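Local coordinates for protein tyrocidine synthetase 3 (PDB 2JGP) that probably links amino acids and peptides carried on phosphopantetheine arms by forming peptide bonds during nonribosomal synthesis of the antibiotic tyrocidine, at residues Leu42-Val47 and Arg62-Lys67; Lys104-Leu109 and Met220-Ser225; Ser153-Val156 and Pro161-Asn164. All coordinates share one frame; numbering follows the deposited sequence.

Contact 1: Leu42-Val47 and Arg62-Lys67; sequences LRAMRV and RILFEK. With SO4 (sulfate ion), chain C.
The guanidinium of Arg43 meets a bound sulfate at its edge, with the sulfur lying in the plane of the group and O4 approaching obliquely. Arg43 NH2 donates to sulfate O3 at 3.2 Å, while Arg43 NE is shared between O3 and O4 in two weak bonds. The same residue also uses its backbone: Arg43 N reaches sulfate O1 at 2.9 Å along a nearly straight bond (163°). A bend at chi3 (-76°) curls the side chain back so that its guanidinium edge meets the ion, letting one residue hold it from two directions; His40 ND1 supplies a further bond. Sitting at the N-terminal end of helix 41-55, the anion would probably be favoured by the helix dipole as well. Carrier domains of this family usually bear the phosphopantetheine arm at the start of this helix. Between the two segments the contact is small, without a hydrogen bond, and rests on apolar side chains. Leu64 CD2 presses on Ala44 CB at 3.5 Å and lies more loosely by Val47 CB at 4.4 Å. CG anti to the backbone N (chi1 -180°) carries the Leu64 branch toward helix 41-55, and chi2 turns CD2 onto Ala44. Phe65 lays its ring nearly parallel to that of Phe35. Helix 10-23 packs against helix 41-55 through Trp19 and Val22, and Leu73 of helix 70-79 meets Leu64.

Contact 2: Lys104-Leu109 and Met220-Ser225; sequences KRMYIL and MHHSIS
Met106 reaches from helix 101-113 across to the turn at His222 and Ser223, and almost all of the close packing is made by the end of its side chain. The sulfur settles against the peptide that joins the two residues: Met106 SD is 3.5 Å from His222 O and equally 3.5 Å from Ser223 N. Beyond it, Met106 CE comes obliquely to the imidazole, 3.7 Å from His222 ND1, so the methyl lies neither squarely over the ring nor at its rim. With CG beside the backbone N (chi1 -70°) and the chain extended from there on, the thioether reaches the turn and crosses the His222 side chain at a slant. No hydrogen bond crosses between the segments; the contact is van der Waals packing of the thioether. The turn has its own internal bracing. Ser223 N donates to His221 ND1 at 3.1 Å, tilted 29° out of the imidazole plane, and Ser223 OG lies 2.8 Å from the same nitrogen in a hydrogen bond. Asp110 of helix 101-113 takes the other ring nitrogen, His221 NE2, and so ties the histidine to the helix that carries Met106. The far side of that helix is open to solvent, where Arg105 and Ile108 are exposed, although Leu109 CD1 still covers one face of the Arg105 guanidinium at 3.4 Å. His222 is itself partly exposed, with a sulfate about 3 Å from its nearest side-chain atom and Met370 close by. His221 and His222 open the HHxxxDG signature of condensation domains and related CoA-dependent acyltransferases, where, as in relatives, the second histidine probably faces the reaction channel.

Contact 3: Ser153-Val156 and Pro161-Asn164; sequences SFAV and PVQN
A beta hairpin of the condensation domain, formed by strands 152-157 and 160-165, pairs Ser153-Val156 with Pro161-Asn164 in antiparallel register. Two hydrogen-bonded pairs clamp the backbones. Ser153 N donates to Asn164 O at 2.9 Å, and Asn164 N returns a bond to Ser153 O at 2.7 Å. The other pair joins Ala155 to Val162, where Val162 N meets Ala155 O almost head-on at 2.7 Å. Residues of the non-hydrogen-bonded pairs, Phe154 with Gln163 and Val156 with Pro161, turn CA-H groups to carbonyls of the adjacent hydrogen-bonded pair: Phe154 CA lies 3.2 Å from Val162 O, and Pro161 CA approaches Ala155 O similarly. The strand directions make an angle of 140°, well short of exact antiparallelism, as expected in a strongly twisted hairpin.

The two faces differ in character. On one, Phe154 and Gln163 lie side by side and point the same way, with ring and amide planes only 16° apart; Phe154 CE1 touches Gln163 CG at 4.2 Å. Gln163 NE2 is hydrogen-bonded to Pro98 O, and Gln163 OE1 weakly to Gln103 NE2, which together fix the rotation of the amide. Phe154, Gln163 and Pro161 on this face are buried, whereas Val156 at its end is exposed; helix 101-113 packs there through Gln103 and Tyr107. On the other face, Ala155 CB and Val162 CG2 make a slight apolar contact, the valine methyl lying closer to Ala155 O (3.3 Å), and Ser153 stands beside Asn164. Ser153 OG is hydrogen-bonded to His166 NE2, just beyond the second strand. Its torsion (chi1 67°) sets OG between the backbone N and the carbonyl carbon, turned toward the neighbouring strand, where Ser153 OG comes within 3.4 Å of Asn164 CB.

From the N terminus the chain first closes contact 1, a short loop within the carrier domain that brings helices 41-55 and 61-66 together. It then enters the condensation domain, and helix 101-113 opens contact 2, whose partner turn after strand 213-220 arrives more than a hundred residues later. Contact 3, a local hairpin, forms and closes within that long excursion. Contacts 2 and 3 touch: Tyr107 packs on Phe154, Val156 and Pro161, and Ser223 OG lies 3.3 Å from Phe154 CE2, so helix, turn and hairpin form one packed unit. Contact 1 stays separate, its centre about 43 Å from that of contact 2.

Contact 1: Leu42-Val47 and Arg62-Lys67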
loop_
_atom_site.group_PDB
_atom_site.type_symbol
_atom_site.label_atom_id
_atom_site.label_comp_id
_atom_site.label_asym_id
_atom_site.label_seq_id
_atom_site.Cartn_x
_atom_site.Cartn_y
_atom_site.Cartn_z
ATOM N N LEU A 42 17.854 -15.538 -31.380
ATOM C CA LEU A 42 18.248 -14.131 -31.491
ATOM C C LEU A 42 17.448 -13.237 -30.543
ATOM O O LEU A 42 18.025 -12.450 -29.787
ATOM C CB LEU A 42 18.089 -13.635 -32.935
ATOM C CG LEU A 42 18.400 -12.159 -33.227
ATOM C CD1 LEU A 42 19.793 -11.764 -32.738
ATOM C CD2 LEU A 42 18.259 -11.871 -34.716
ATOM N N ARG A 43 16.124 -13.358 -30.583
ATOM C CA ARG A 43 15.268 -12.512 -29.748
ATOM C C ARG A 43 15.262 -12.952 -28.278
ATOM O O ARG A 43 15.020 -12.131 -27.399
ATOM C CB ARG A 43 13.848 -12.397 -30.323
ATOM C CG ARG A 43 13.770 -11.389 -31.478
ATOM C CD ARG A 43 12.354 -11.137 -31.972
ATOM N NE ARG A 43 11.846 -12.226 -32.802
ATOM C CZ ARG A 43 10.611 -12.278 -33.302
ATOM N NH1 ARG A 43 9.733 -11.313 -33.051
ATOM N NH2 ARG A 43 10.246 -13.311 -34.051
ATOM N N ALA A 44 15.538 -14.228 -28.008
ATOM C CA ALA A 44 15.742 -14.685 -26.625
ATOM C C ALA A 44 16.957 -13.995 -26.007
ATOM O O ALA A 44 16.910 -13.557 -24.859
ATOM C CB ALA A 44 15.911 -16.201 -26.571
ATOM N N MET A 45 18.039 -13.891 -26.773
ATOM C CA MET A 45 19.231 -13.167 -26.327
ATOM C C MET A 45 18.935 -11.677 -26.106
ATOM O O MET A 45 19.481 -11.062 -25.183
ATOM C CB MET A 45 20.388 -13.368 -27.311
ATOM C CG MET A 45 20.962 -14.780 -27.255
ATOM S SD MET A 45 22.364 -15.074 -28.337
ATOM C CE MET A 45 21.640 -14.819 -29.954
ATOM N N ARG A 46 18.058 -11.109 -26.931
ATOM C CA ARG A 46 17.615 -9.724 -26.743
ATOM C C ARG A 46 16.813 -9.543 -25.446
ATOM O O ARG A 46 16.934 -8.511 -24.788
ATOM C CB ARG A 46 16.778 -9.248 -27.931
ATOM C CG ARG A 46 17.565 -8.994 -29.197
ATOM C CD ARG A 46 16.619 -8.722 -30.353
ATOM N NE ARG A 46 17.295 -8.151 -31.515
ATOM C CZ ARG A 46 16.744 -8.006 -32.721
ATOM N NH1 ARG A 46 15.492 -8.396 -32.956
ATOM N NH2 ARG A 46 17.454 -7.471 -33.706
ATOM N N VAL A 47 15.996 -10.534 -25.088
ATOM C CA VAL A 47 15.261 -10.497 -23.816
ATOM C C VAL A 47 16.237 -10.495 -22.638
ATOM O O VAL A 47 16.077 -9.723 -21.690
ATOM C CB VAL A 47 14.275 -11.676 -23.677
ATOM C CG1 VAL A 47 13.776 -11.805 -22.230
ATOM C CG2 VAL A 47 13.100 -11.501 -24.630
ATOM N N ARG A 62 20.162 -20.578 -20.980
ATOM C CA ARG A 62 19.685 -21.922 -20.626
ATOM C C ARG A 62 18.392 -21.930 -19.817
ATOM O O ARG A 62 17.557 -22.815 -19.994
ATOM C CB ARG A 62 20.753 -22.723 -19.863
ATOM C CG ARG A 62 21.605 -21.934 -18.879
ATOM C CD ARG A 62 22.861 -21.330 -19.545
ATOM N NE ARG A 62 24.099 -21.768 -18.897
ATOM C CZ ARG A 62 25.300 -21.788 -19.480
ATOM N NH1 ARG A 62 25.467 -21.385 -20.740
ATOM N NH2 ARG A 62 26.352 -22.217 -18.793
ATOM N N ILE A 63 18.238 -20.955 -18.924
ATOM C CA ILE A 63 17.045 -20.858 -18.090
ATOM C C ILE A 63 15.816 -20.398 -18.883
ATOM O O ILE A 63 14.708 -20.887 -18.649
ATOM C CB ILE A 63 17.286 -19.913 -16.891
ATOM C CG1 ILE A 63 18.354 -20.503 -15.961
ATOM C CG2 ILE A 63 16.001 -19.673 -16.133
ATOM C CD1 ILE A 63 17.970 -21.836 -15.339
ATOM N N LEU A 64 16.000 -19.469 -19.819
ATOM C CA LEU A 64 14.899 -19.052 -20.693
ATOM C C LEU A 64 14.390 -20.236 -21.519
ATOM O O LEU A 64 13.186 -20.400 -21.710
ATOM C CB LEU A 64 15.328 -17.904 -21.609
ATOM C CG LEU A 64 14.283 -17.350 -22.584
ATOM C CD1 LEU A 64 12.924 -17.122 -21.926
ATOM C CD2 LEU A 64 14.786 -16.052 -23.216
ATOM N N PHE A 65 15.309 -21.060 -22.011
ATOM C CA PHE A 65 14.918 -22.285 -22.704
ATOM C C PHE A 65 14.192 -23.246 -21.765
ATOM O O PHE A 65 13.160 -23.818 -22.122
ATOM C CB PHE A 65 16.138 -22.972 -23.322
ATOM C CG PHE A 65 16.523 -22.427 -24.667
ATOM C CD1 PHE A 65 17.781 -21.887 -24.886
ATOM C CD2 PHE A 65 15.628 -22.470 -25.723
ATOM C CE1 PHE A 65 18.142 -21.400 -26.148
ATOM C CE2 PHE A 65 15.977 -21.984 -26.980
ATOM C CZ PHE A 65 17.234 -21.446 -27.190
ATOM N N GLU A 66 14.741 -23.406 -20.567
ATOM C CA GLU A 66 14.210 -24.321 -19.563
ATOM C C GLU A 66 12.874 -23.842 -19.000
ATOM O O GLU A 66 11.983 -24.647 -18.750
ATOM C CB GLU A 66 15.231 -24.464 -18.435
ATOM C CG GLU A 66 14.903 -25.485 -17.364
ATOM C CD GLU A 66 16.012 -25.590 -16.331
ATOM O OE1 GLU A 66 17.163 -25.877 -16.721
ATOM O OE2 GLU A 66 15.739 -25.382 -15.130
ATOM N N LYS A 67 12.743 -22.527 -18.830
ATOM C CA LYS A 67 11.566 -21.908 -18.224
ATOM C C LYS A 67 10.971 -20.917 -19.228
ATOM O O LYS A 67 11.100 -19.707 -19.058
ATOM C CB LYS A 67 11.965 -21.170 -16.943
ATOM C CG LYS A 67 12.821 -21.954 -15.964
ATOM C CD LYS A 67 12.034 -22.982 -15.174
ATOM C CE LYS A 67 12.804 -23.411 -13.920
ATOM N NZ LYS A 67 11.940 -24.187 -13.002
HETATM S S SO4 C . 14.291 -14.606 -33.998
HETATM O O1 SO4 C . 14.831 -14.878 -32.668
HETATM O O2 SO4 C . 15.083 -15.338 -34.979
HETATM O O3 SO4 C . 12.915 -15.074 -34.074
HETATM O O4 SO4 C . 14.332 -13.180 -34.291
#

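Contact 2: Lys104-Leu109 and Met220-Ser225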
loop_
_atom_site.group_PDB
_atom_site.type_symbol
_atom_site.label_atom_id
_atom_site.label_comp_id
_atom_site.label_asym_id
_atom_site.label_seq_id
_atom_site.Cartn_x
_atom_site.Cartn_y
_atom_site.Cartn_z
ATOM N N LYS A 104 13.431 7.060 7.553
ATOM C CA LYS A 104 14.248 8.270 7.627
ATOM C C LYS A 104 13.367 9.517 7.677
ATOM O O LYS A 104 13.606 10.418 8.481
ATOM C CB LYS A 104 15.215 8.357 6.447
ATOM C CG LYS A 104 16.166 9.556 6.514
ATOM C CD LYS A 104 17.256 9.455 5.476
ATOM C CE LYS A 104 18.243 10.592 5.591
ATOM N NZ LYS A 104 19.383 10.413 4.660
ATOM N N ARG A 105 12.350 9.557 6.820
ATOM C CA ARG A 105 11.424 10.689 6.767
ATOM C C ARG A 105 10.643 10.838 8.072
ATOM O O ARG A 105 10.511 11.945 8.601
ATOM C CB ARG A 105 10.461 10.537 5.585
ATOM C CG ARG A 105 9.355 11.589 5.554
ATOM C CD ARG A 105 8.800 11.823 4.164
ATOM N NE ARG A 105 8.140 13.129 4.089
ATOM C CZ ARG A 105 6.888 13.382 4.474
ATOM N NH1 ARG A 105 6.113 12.415 4.963
ATOM N NH2 ARG A 105 6.403 14.614 4.366
ATOM N N MET A 106 10.130 9.724 8.591
ATOM C CA MET A 106 9.390 9.733 9.850
ATOM C C MET A 106 10.267 10.189 11.008
ATOM O O MET A 106 9.831 10.990 11.833
ATOM C CB MET A 106 8.802 8.350 10.157
ATOM C CG MET A 106 7.671 7.946 9.243
ATOM S SD MET A 106 7.037 6.320 9.698
ATOM C CE MET A 106 5.849 6.045 8.392
ATOM N N TYR A 107 11.502 9.693 11.064
ATOM C CA TYR A 107 12.435 10.097 12.122
ATOM C C TYR A 107 12.669 11.604 12.121
ATOM O O TYR A 107 12.544 12.262 13.159
ATOM C CB TYR A 107 13.782 9.375 11.989
ATOM C CG TYR A 107 14.700 9.669 13.151
ATOM C CD1 TYR A 107 14.641 8.915 14.323
ATOM C CD2 TYR A 107 15.593 10.737 13.102
ATOM C CE1 TYR A 107 15.468 9.199 15.401
ATOM C CE2 TYR A 107 16.425 11.026 14.170
ATOM C CZ TYR A 107 16.355 10.257 15.320
ATOM O OH TYR A 107 17.187 10.562 16.379
ATOM N N ILE A 108 13.015 12.136 10.950
ATOM C CA ILE A 108 13.317 13.560 10.787
ATOM C C ILE A 108 12.108 14.428 11.141
ATOM O O ILE A 108 12.244 15.434 11.838
ATOM C CB ILE A 108 13.767 13.874 9.341
ATOM C CG1 ILE A 108 15.124 13.231 9.054
ATOM C CG2 ILE A 108 13.862 15.378 9.118
ATOM C CD1 ILE A 108 15.522 13.288 7.601
ATOM N N LEU A 109 10.929 14.036 10.666
ATOM C CA LEU A 109 9.710 14.787 10.958
ATOM C C LEU A 109 9.356 14.714 12.447
ATOM O O LEU A 109 9.017 15.728 13.054
ATOM C CB LEU A 109 8.544 14.305 10.088
ATOM C CG LEU A 109 8.699 14.654 8.603
ATOM C CD1 LEU A 109 7.627 13.985 7.770
ATOM C CD2 LEU A 109 8.661 16.154 8.392
ATOM N N MET A 220 1.484 1.835 18.688
ATOM C CA MET A 220 2.855 1.634 18.254
ATOM C C MET A 220 3.205 2.737 17.292
ATOM O O MET A 220 2.313 3.425 16.777
ATOM C CB MET A 220 3.041 0.248 17.610
ATOM C CG MET A 220 2.316 0.032 16.287
ATOM S SD MET A 220 2.191 -1.715 15.802
ATOM C CE MET A 220 0.768 -2.233 16.767
ATOM N N HIS A 221 4.502 2.924 17.070
ATOM C CA HIS A 221 4.966 4.010 16.238
ATOM C C HIS A 221 5.073 3.546 14.786
ATOM O O HIS A 221 5.530 2.441 14.518
ATOM C CB HIS A 221 6.306 4.535 16.736
ATOM C CG HIS A 221 6.669 5.861 16.154
ATOM N ND1 HIS A 221 7.347 5.986 14.960
ATOM C CD2 HIS A 221 6.412 7.122 16.576
ATOM C CE1 HIS A 221 7.511 7.265 14.682
ATOM N NE2 HIS A 221 6.955 7.976 15.647
ATOM N N HIS A 222 4.652 4.402 13.857
ATOM C CA HIS A 222 4.561 4.015 12.444
ATOM C C HIS A 222 5.921 3.719 11.796
ATOM O O HIS A 222 5.969 3.133 10.712
ATOM C CB HIS A 222 3.818 5.085 11.627
ATOM C CG HIS A 222 2.995 4.520 10.506
ATOM N ND1 HIS A 222 3.473 3.547 9.654
ATOM C CD2 HIS A 222 1.726 4.778 10.109
ATOM C CE1 HIS A 222 2.540 3.245 8.768
ATOM N NE2 HIS A 222 1.466 3.968 9.028
ATOM N N SER A 223 7.013 4.116 12.448
ATOM C CA SER A 223 8.372 3.827 11.958
ATOM C C SER A 223 8.739 2.340 12.005
ATOM O O SER A 223 9.688 1.912 11.341
ATOM C CB SER A 223 9.412 4.623 12.758
ATOM O OG SER A 223 9.379 4.261 14.130
ATOM N N ILE A 224 8.008 1.557 12.795
ATOM C CA ILE A 224 8.280 0.114 12.931
ATOM C C ILE A 224 7.078 -0.772 12.577
ATOM O O ILE A 224 7.056 -1.969 12.874
ATOM C CB ILE A 224 8.862 -0.217 14.342
ATOM C CG1 ILE A 224 7.976 0.283 15.486
ATOM C CG2 ILE A 224 10.237 0.401 14.490
ATOM C CD1 ILE A 224 6.687 -0.461 15.653
ATOM N N SER A 225 6.087 -0.192 11.911
ATOM C CA SER A 225 4.872 -0.926 11.578
ATOM C C SER A 225 4.141 -0.303 10.391
ATOM O O SER A 225 4.579 0.712 9.844
ATOM C CB SER A 225 3.959 -0.988 12.805
ATOM O OG SER A 225 2.910 -1.911 12.626
#

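Contact 3: Ser153-Val156 and Pro161-Asn164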
loop_
_atom_site.group_PDB
_atom_site.type_symbol
_atom_site.label_atom_id
_atom_site.label_comp_id
_atom_site.label_asym_id
_atom_site.label_seq_id
_atom_site.Cartn_x
_atom_site.Cartn_y
_atom_site.Cartn_z
ATOM N N SER A 153 15.107 0.553 18.286
ATOM C CA SER A 153 15.113 1.963 18.647
ATOM C C SER A 153 15.911 2.688 17.579
ATOM O O SER A 153 16.532 2.051 16.727
ATOM C CB SER A 153 15.749 2.172 20.017
ATOM O OG SER A 153 17.135 1.864 20.011
ATOM N N PHE A 154 15.911 4.011 17.632
ATOM C CA PHE A 154 16.647 4.792 16.642
ATOM C C PHE A 154 17.654 5.688 17.328
ATOM O O PHE A 154 17.417 6.173 18.436
ATOM C CB PHE A 154 15.700 5.637 15.796
ATOM C CG PHE A 154 14.695 4.834 15.025
ATOM C CD1 PHE A 154 14.934 4.472 13.707
ATOM C CD2 PHE A 154 13.514 4.431 15.622
ATOM C CE1 PHE A 154 14.001 3.728 12.999
ATOM C CE2 PHE A 154 12.573 3.694 14.920
ATOM C CZ PHE A 154 12.825 3.330 13.610
ATOM N N ALA A 155 18.784 5.885 16.659
ATOM C CA ALA A 155 19.816 6.811 17.106
ATOM C C ALA A 155 20.344 7.529 15.875
ATOM O O ALA A 155 20.028 7.136 14.750
ATOM C CB ALA A 155 20.929 6.061 17.813
ATOM N N VAL A 156 21.121 8.592 16.085
ATOM C CA VAL A 156 21.809 9.261 14.988
ATOM C C VAL A 156 23.276 8.867 15.039
ATOM O O VAL A 156 23.955 9.098 16.036
ATOM C CB VAL A 156 21.652 10.798 15.049
ATOM C CG1 VAL A 156 22.536 11.483 14.001
ATOM C CG2 VAL A 156 20.197 11.174 14.832
ATOM N N PRO A 161 19.870 8.933 10.817
ATOM C CA PRO A 161 19.103 8.063 11.696
ATOM C C PRO A 161 19.490 6.624 11.379
ATOM O O PRO A 161 19.682 6.292 10.206
ATOM C CB PRO A 161 17.647 8.322 11.283
ATOM C CG PRO A 161 17.674 9.573 10.464
ATOM C CD PRO A 161 19.016 9.687 9.882
ATOM N N VAL A 162 19.629 5.794 12.406
ATOM C CA VAL A 162 19.919 4.376 12.211
ATOM C C VAL A 162 19.077 3.526 13.146
ATOM O O VAL A 162 18.631 3.995 14.205
ATOM C CB VAL A 162 21.411 4.046 12.446
ATOM C CG1 VAL A 162 22.286 4.705 11.385
ATOM C CG2 VAL A 162 21.848 4.475 13.856
ATOM N N GLN A 163 18.880 2.274 12.745
ATOM C CA GLN A 163 18.156 1.306 13.549
ATOM C C GLN A 163 19.096 0.652 14.539
ATOM O O GLN A 163 20.170 0.173 14.168
ATOM C CB GLN A 163 17.546 0.225 12.664
ATOM C CG GLN A 163 16.603 0.746 11.620
ATOM C CD GLN A 163 15.909 -0.370 10.886
ATOM O OE1 GLN A 163 14.963 -0.968 11.403
ATOM N NE2 GLN A 163 16.387 -0.677 9.676
ATOM N N ASN A 164 18.684 0.645 15.801
ATOM C CA ASN A 164 19.415 -0.000 16.874
ATOM C C ASN A 164 18.562 -1.173 17.344
ATOM O O ASN A 164 17.504 -0.983 17.936
ATOM C CB ASN A 164 19.677 1.009 17.996
ATOM C CG ASN A 164 20.642 0.496 19.051
ATOM O OD1 ASN A 164 21.059 -0.659 19.028
ATOM N ND2 ASN A 164 20.996 1.368 19.996
#